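Local coordinates for penicillin-binding protein (Bacillus halodurans, PDB 3TG9) that probably binds penicillin-like compounds through an active-site serine, as in other members of the beta-lactamase and penicillin-binding protein family, at residues T49-A54 against K200-Y205; G295-S300 against V312-S317. One frame throughout, in Å; residues are numbered along the deposited sequence.

Contact 1: residues T49-A54 against K200-Y205; sequences TRFGIA and KTALGY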
loop_
_atom_site.group_PDB
_atom_site.type_symbol
_atom_site.label_atom_id
_atom_site.label_comp_id
_atom_site.label_asym_id
_atom_site.label_seq_id
_atom_site.Cartn_x
_atom_site.Cartn_y
_atom_site.Cartn_z
ATOM N N THR B 49 -7.866 5.984 -17.648
ATOM C CA THR B 49 -7.397 5.310 -16.446
ATOM C C THR B 49 -6.197 4.430 -16.779
ATOM O O THR B 49 -6.246 3.648 -17.733
ATOM C CB THR B 49 -8.481 4.378 -15.888
ATOM O OG1 THR B 49 -9.693 5.109 -15.666
ATOM C CG2 THR B 49 -8.025 3.742 -14.592
ATOM N N ARG B 50 -5.127 4.552 -15.996
ATOM C CA ARG B 50 -3.974 3.667 -16.146
ATOM C C ARG B 50 -4.151 2.352 -15.400
ATOM O O ARG B 50 -4.601 2.336 -14.252
ATOM C CB ARG B 50 -2.700 4.335 -15.655
ATOM C CG ARG B 50 -2.177 5.370 -16.581
ATOM C CD ARG B 50 -2.517 6.767 -16.077
ATOM N NE ARG B 50 -1.528 7.684 -16.611
ATOM C CZ ARG B 50 -1.023 8.707 -15.952
ATOM N NH1 ARG B 50 -1.443 8.977 -14.722
ATOM N NH2 ARG B 50 -0.112 9.472 -16.546
ATOM N N PHE B 51 -3.772 1.258 -16.058
ATOM C CA PHE B 51 -3.879 -0.072 -15.483
ATOM C C PHE B 51 -2.521 -0.763 -15.468
ATOM O O PHE B 51 -1.739 -0.621 -16.406
ATOM C CB PHE B 51 -4.851 -0.931 -16.290
ATOM C CG PHE B 51 -6.275 -0.460 -16.241
ATOM C CD1 PHE B 51 -7.154 -0.980 -15.306
ATOM C CD2 PHE B 51 -6.743 0.480 -17.151
ATOM C CE1 PHE B 51 -8.467 -0.571 -15.269
ATOM C CE2 PHE B 51 -8.054 0.893 -17.121
ATOM C CZ PHE B 51 -8.920 0.368 -16.176
ATOM N N GLY B 52 -2.240 -1.503 -14.399
ATOM C CA GLY B 52 -1.077 -2.373 -14.377
ATOM C C GLY B 52 -1.328 -3.518 -15.341
ATOM O O GLY B 52 -2.472 -3.960 -15.485
ATOM N N ILE B 53 -0.282 -3.999 -16.004
ATOM C CA ILE B 53 -0.457 -5.040 -17.033
ATOM C C ILE B 53 0.344 -6.327 -16.804
ATOM O O ILE B 53 0.401 -7.202 -17.684
ATOM C CB ILE B 53 -0.160 -4.485 -18.446
ATOM C CG1 ILE B 53 1.340 -4.271 -18.647
ATOM C CG2 ILE B 53 -0.909 -3.156 -18.679
ATOM C CD1 ILE B 53 1.678 -3.657 -20.013
ATOM N N ALA B 54 0.955 -6.451 -15.628
ATOM C CA ALA B 54 1.699 -7.658 -15.293
ATOM C C ALA B 54 2.690 -8.005 -16.405
ATOM O O ALA B 54 3.388 -7.117 -16.902
ATOM C CB ALA B 54 0.736 -8.798 -15.043
ATOM N N LYS B 200 -5.545 9.210 -11.981
ATOM C CA LYS B 200 -6.071 8.427 -13.092
ATOM C C LYS B 200 -5.327 7.102 -13.236
ATOM O O LYS B 200 -4.882 6.719 -14.323
ATOM C CB LYS B 200 -6.057 9.250 -14.383
ATOM C CG LYS B 200 -7.094 10.390 -14.363
ATOM C CD LYS B 200 -7.306 11.059 -15.723
ATOM C CE LYS B 200 -6.533 12.378 -15.850
ATOM N NZ LYS B 200 -5.092 12.194 -16.210
ATOM N N THR B 201 -5.214 6.415 -12.104
ATOM C CA THR B 201 -4.583 5.112 -12.020
ATOM C C THR B 201 -5.502 4.210 -11.222
ATOM O O THR B 201 -5.982 4.586 -10.163
ATOM C CB THR B 201 -3.228 5.174 -11.308
ATOM O OG1 THR B 201 -2.425 6.205 -11.895
ATOM C CG2 THR B 201 -2.507 3.844 -11.437
ATOM N N ALA B 202 -5.767 3.021 -11.738
ATOM C CA ALA B 202 -6.680 2.121 -11.065
ATOM C C ALA B 202 -5.932 1.324 -9.998
ATOM O O ALA B 202 -4.757 0.981 -10.183
ATOM C CB ALA B 202 -7.350 1.185 -12.083
ATOM N N LEU B 203 -6.609 1.065 -8.881
ATOM C CA LEU B 203 -6.113 0.157 -7.858
ATOM C C LEU B 203 -6.486 -1.263 -8.273
ATOM O O LEU B 203 -7.496 -1.471 -8.957
ATOM C CB LEU B 203 -6.699 0.492 -6.472
ATOM C CG LEU B 203 -6.043 1.654 -5.703
ATOM C CD1 LEU B 203 -6.043 2.905 -6.540
ATOM C CD2 LEU B 203 -6.724 1.929 -4.365
ATOM N N GLY B 204 -5.667 -2.230 -7.867
ATOM C CA GLY B 204 -5.884 -3.616 -8.226
ATOM C C GLY B 204 -6.599 -4.357 -7.123
ATOM O O GLY B 204 -6.125 -4.394 -5.992
ATOM N N TYR B 205 -7.753 -4.928 -7.437
ATOM C CA TYR B 205 -8.566 -5.557 -6.409
ATOM C C TYR B 205 -8.477 -7.079 -6.429
ATOM O O TYR B 205 -8.575 -7.726 -7.491
ATOM C CB TYR B 205 -10.014 -5.060 -6.486
ATOM C CG TYR B 205 -10.116 -3.584 -6.161
ATOM C CD1 TYR B 205 -10.306 -3.155 -4.850
ATOM C CD2 TYR B 205 -9.977 -2.623 -7.152
ATOM C CE1 TYR B 205 -10.381 -1.805 -4.538
ATOM C CE2 TYR B 205 -10.045 -1.268 -6.851
ATOM C CZ TYR B 205 -10.246 -0.867 -5.537
ATOM O OH TYR B 205 -10.312 0.472 -5.233
HETATM O O HOH W 1 -4.262 -1.070 -11.979
#
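Arg50 and Lys200 lie next to each other where the two segments meet, and the arginine side chain arches over the backbone carbonyl of the lysine. With CG anti to the carbonyl carbon (chi1 -75°) and the chain bent at chi2, the aliphatic part runs past Lys200 O, and Arg50 CB stands 3.5 Å from that oxygen. The guanidinium presents an edge to the same oxygen and takes its polar partners from outside: NE gives a hydrogen bond to Glu188 O, and NH1 a weak one to Ala199 O. The arginine and Thr201 side chains cross at a slant, and the Thr201 hydroxyl is likewise bonded outside the pair, with Pro198 O as its main partner. Beneath these side chains the backbones form a single bridge of Arg50 with Thr201, CA to CA 4.4 Å. Arg50 N donates to Lys200 O at 2.7 Å, while Ala202 N reaches Arg50 O at 2.9 Å in a nearly straight bond (176° at the hydrogen). This one bridge ties the loop that follows helix 172-182 to the chain at short strand 51-52, which pairs with strand 231-232 of the beta-lactamase-like fold. Apolar contact gathers on Ala202 CB: Thr49 CG2, anti to its own backbone N, meets it at 3.6 Å, and Phe51 CE1 comes to 3.8 Å with its ring inclined to the methyl. Further along, a water accepts from Gly52 N and donates to Ala202 O, bridging the backbones as they separate.

Contact 2: residues G295-S300 against V312-S317; sequences GVCFHS and VCANQS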
loop_
_atom_site.group_PDB
_atom_site.type_symbol
_atom_site.label_atom_id
_atom_site.label_comp_id
_atom_site.label_asym_id
_atom_site.label_seq_id
_atom_site.Cartn_x
_atom_site.Cartn_y
_atom_site.Cartn_z
ATOM N N GLY B 295 -5.020 -8.969 -8.488
ATOM C CA GLY B 295 -5.717 -7.728 -8.779
ATOM C C GLY B 295 -5.535 -7.176 -10.184
ATOM O O GLY B 295 -5.894 -6.023 -10.450
ATOM N N VAL B 296 -4.976 -7.988 -11.081
ATOM C CA VAL B 296 -4.623 -7.539 -12.427
ATOM C C VAL B 296 -4.806 -8.627 -13.482
ATOM O O VAL B 296 -4.383 -9.769 -13.284
ATOM C CB VAL B 296 -3.142 -7.160 -12.493
ATOM C CG1 VAL B 296 -2.724 -6.909 -13.928
ATOM C CG2 VAL B 296 -2.854 -5.948 -11.617
ATOM N N CYS B 297 -5.417 -8.274 -14.611
ATOM C CA CYS B 297 -5.333 -9.113 -15.814
ATOM C C CYS B 297 -5.343 -8.250 -17.079
ATOM O O CYS B 297 -5.790 -7.101 -17.066
ATOM C CB CYS B 297 -6.407 -10.204 -15.842
ATOM S SG CYS B 297 -8.103 -9.616 -15.945
ATOM N N PHE B 298 -4.821 -8.805 -18.165
ATOM C CA PHE B 298 -4.497 -8.017 -19.339
ATOM C C PHE B 298 -4.346 -8.935 -20.548
ATOM O O PHE B 298 -3.674 -9.954 -20.469
ATOM C CB PHE B 298 -3.183 -7.278 -19.092
ATOM C CG PHE B 298 -2.669 -6.501 -20.279
ATOM C CD1 PHE B 298 -3.299 -5.332 -20.694
ATOM C CD2 PHE B 298 -1.538 -6.928 -20.965
ATOM C CE1 PHE B 298 -2.812 -4.598 -21.761
ATOM C CE2 PHE B 298 -1.045 -6.200 -22.025
ATOM C CZ PHE B 298 -1.690 -5.034 -22.430
ATOM N N HIS B 299 -4.988 -8.574 -21.651
ATOM C CA HIS B 299 -4.785 -9.266 -22.924
ATOM C C HIS B 299 -4.757 -8.226 -24.007
ATOM O O HIS B 299 -5.602 -7.340 -24.035
ATOM C CB HIS B 299 -5.908 -10.259 -23.225
ATOM C CG HIS B 299 -5.696 -11.609 -22.623
ATOM N ND1 HIS B 299 -6.288 -12.004 -21.446
ATOM C CD2 HIS B 299 -4.948 -12.660 -23.038
ATOM C CE1 HIS B 299 -5.914 -13.236 -21.153
ATOM N NE2 HIS B 299 -5.100 -13.656 -22.108
ATOM N N SER B 300 -3.780 -8.323 -24.894
ATOM C CA SER B 300 -3.710 -7.395 -26.009
ATOM C C SER B 300 -3.107 -8.087 -27.225
ATOM O O SER B 300 -2.254 -8.965 -27.086
ATOM C CB SER B 300 -2.895 -6.165 -25.624
ATOM O OG SER B 300 -3.166 -5.090 -26.496
ATOM N N VAL B 312 -7.347 -5.273 -23.743
ATOM C CA VAL B 312 -8.217 -5.430 -22.583
ATOM C C VAL B 312 -7.424 -5.234 -21.293
ATOM O O VAL B 312 -6.576 -6.056 -20.948
ATOM C CB VAL B 312 -8.934 -6.797 -22.587
ATOM C CG1 VAL B 312 -9.928 -6.875 -21.452
ATOM C CG2 VAL B 312 -9.644 -7.020 -23.926
ATOM N N CYS B 313 -7.685 -4.123 -20.603
ATOM C CA CYS B 313 -7.076 -3.849 -19.303
ATOM C C CYS B 313 -8.119 -4.057 -18.211
ATOM O O CYS B 313 -9.265 -3.647 -18.363
ATOM C CB CYS B 313 -6.540 -2.421 -19.251
ATOM S SG CYS B 313 -5.169 -2.061 -20.364
ATOM N N ALA B 314 -7.740 -4.713 -17.122
ATOM C CA ALA B 314 -8.662 -4.885 -16.003
ATOM C C ALA B 314 -7.962 -4.766 -14.653
ATOM O O ALA B 314 -6.850 -5.274 -14.484
ATOM C CB ALA B 314 -9.382 -6.209 -16.104
ATOM N N ASN B 315 -8.621 -4.097 -13.702
ATOM C CA ASN B 315 -8.118 -4.015 -12.330
ATOM C C ASN B 315 -8.790 -5.039 -11.425
ATOM O O ASN B 315 -9.130 -4.750 -10.287
ATOM C CB ASN B 315 -8.188 -2.580 -11.755
ATOM C CG ASN B 315 -9.620 -2.099 -11.479
ATOM O OD1 ASN B 315 -10.541 -2.342 -12.271
ATOM N ND2 ASN B 315 -9.803 -1.385 -10.353
ATOM N N GLN B 316 -8.996 -6.233 -11.973
ATOM C CA GLN B 316 -9.409 -7.402 -11.202
ATOM C C GLN B 316 -8.583 -8.596 -11.671
ATOM O O GLN B 316 -7.859 -8.512 -12.669
ATOM C CB GLN B 316 -10.895 -7.690 -11.386
ATOM C CG GLN B 316 -11.260 -8.091 -12.802
ATOM C CD GLN B 316 -12.752 -8.320 -12.979
ATOM O OE1 GLN B 316 -13.533 -7.372 -13.075
ATOM N NE2 GLN B 316 -13.154 -9.589 -13.041
ATOM N N SER B 317 -8.693 -9.707 -10.956
ATOM C CA SER B 317 -7.789 -10.838 -11.156
ATOM C C SER B 317 -7.996 -11.663 -12.445
ATOM O O SER B 317 -7.032 -12.175 -13.006
ATOM C CB SER B 317 -7.793 -11.733 -9.914
ATOM O OG SER B 317 -7.176 -11.071 -8.817
#
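Phe298 and Cys313 face each other as a non-hydrogen-bonded pair of the antiparallel hairpin formed by strands 296-303 and 308-314. The phenylalanine CB leaves the backbone with CG anti to N (chi1 175°), which swings the ring back across the neighbouring strand. Phe298 CB and CG lie 4.1 and 4.0 Å from Val312 O, CD1 closes on that oxygen to 3.4 Å, and CE1 touches Cys313 SG at 3.7 Å. The sulfur lies near the ring plane, 80° off the normal, so it meets the edge. Beyond the hairpin, Ile53 and Val289 also pack against this ring. On the other face of the sheet Cys297 SG rests on the methyl of Ala314 at 3.6 Å, and helix 320-330 covers both Cys297 and Val312 through Ala320. The strand directions differ by 176°, almost exactly antiparallel, and His299 and Val312 exchange two hydrogen bonds, the shorter being Val312 N to His299 O at 2.7 Å. At the Cys297 and Ala314 pair one of the two bonds, from Cys297 N, is weak. Beyond Val296 and Ala314 the strands give way to loop, and Gly295 N instead donates to Ser317 OG at 3.0 Å. Directional hold thus rests on main-chain N-H and C=O groups plus one serine hydroxyl acting as acceptor, while sulfur, ring edge and methyl fill the two faces without any charged pair.

In the fold
Contacts 1 and 2 adjoin, their centres 8 Å apart on the same side of the chain's centre. Asn315, just past strand 308-314, links them: its ND2 lies 2.7 Å from Leu203 O and its O 3.2 Å from Tyr205 N, both probable hydrogen bonds to segment 200-205. Segment 49-54 packs on the hairpin too, with Phe51 CD2 3.6 Å from Cys313 CB and Gly52 O 3.3 Å from Val296 CG1. Segment 49-54 ends immediately before Ser55, which with Lys58 fits an SxxK pattern, probably marking the active-site serine of this family. Phe298 of contact 2 lies near those residues without touching them, so both contacts border the presumed catalytic region.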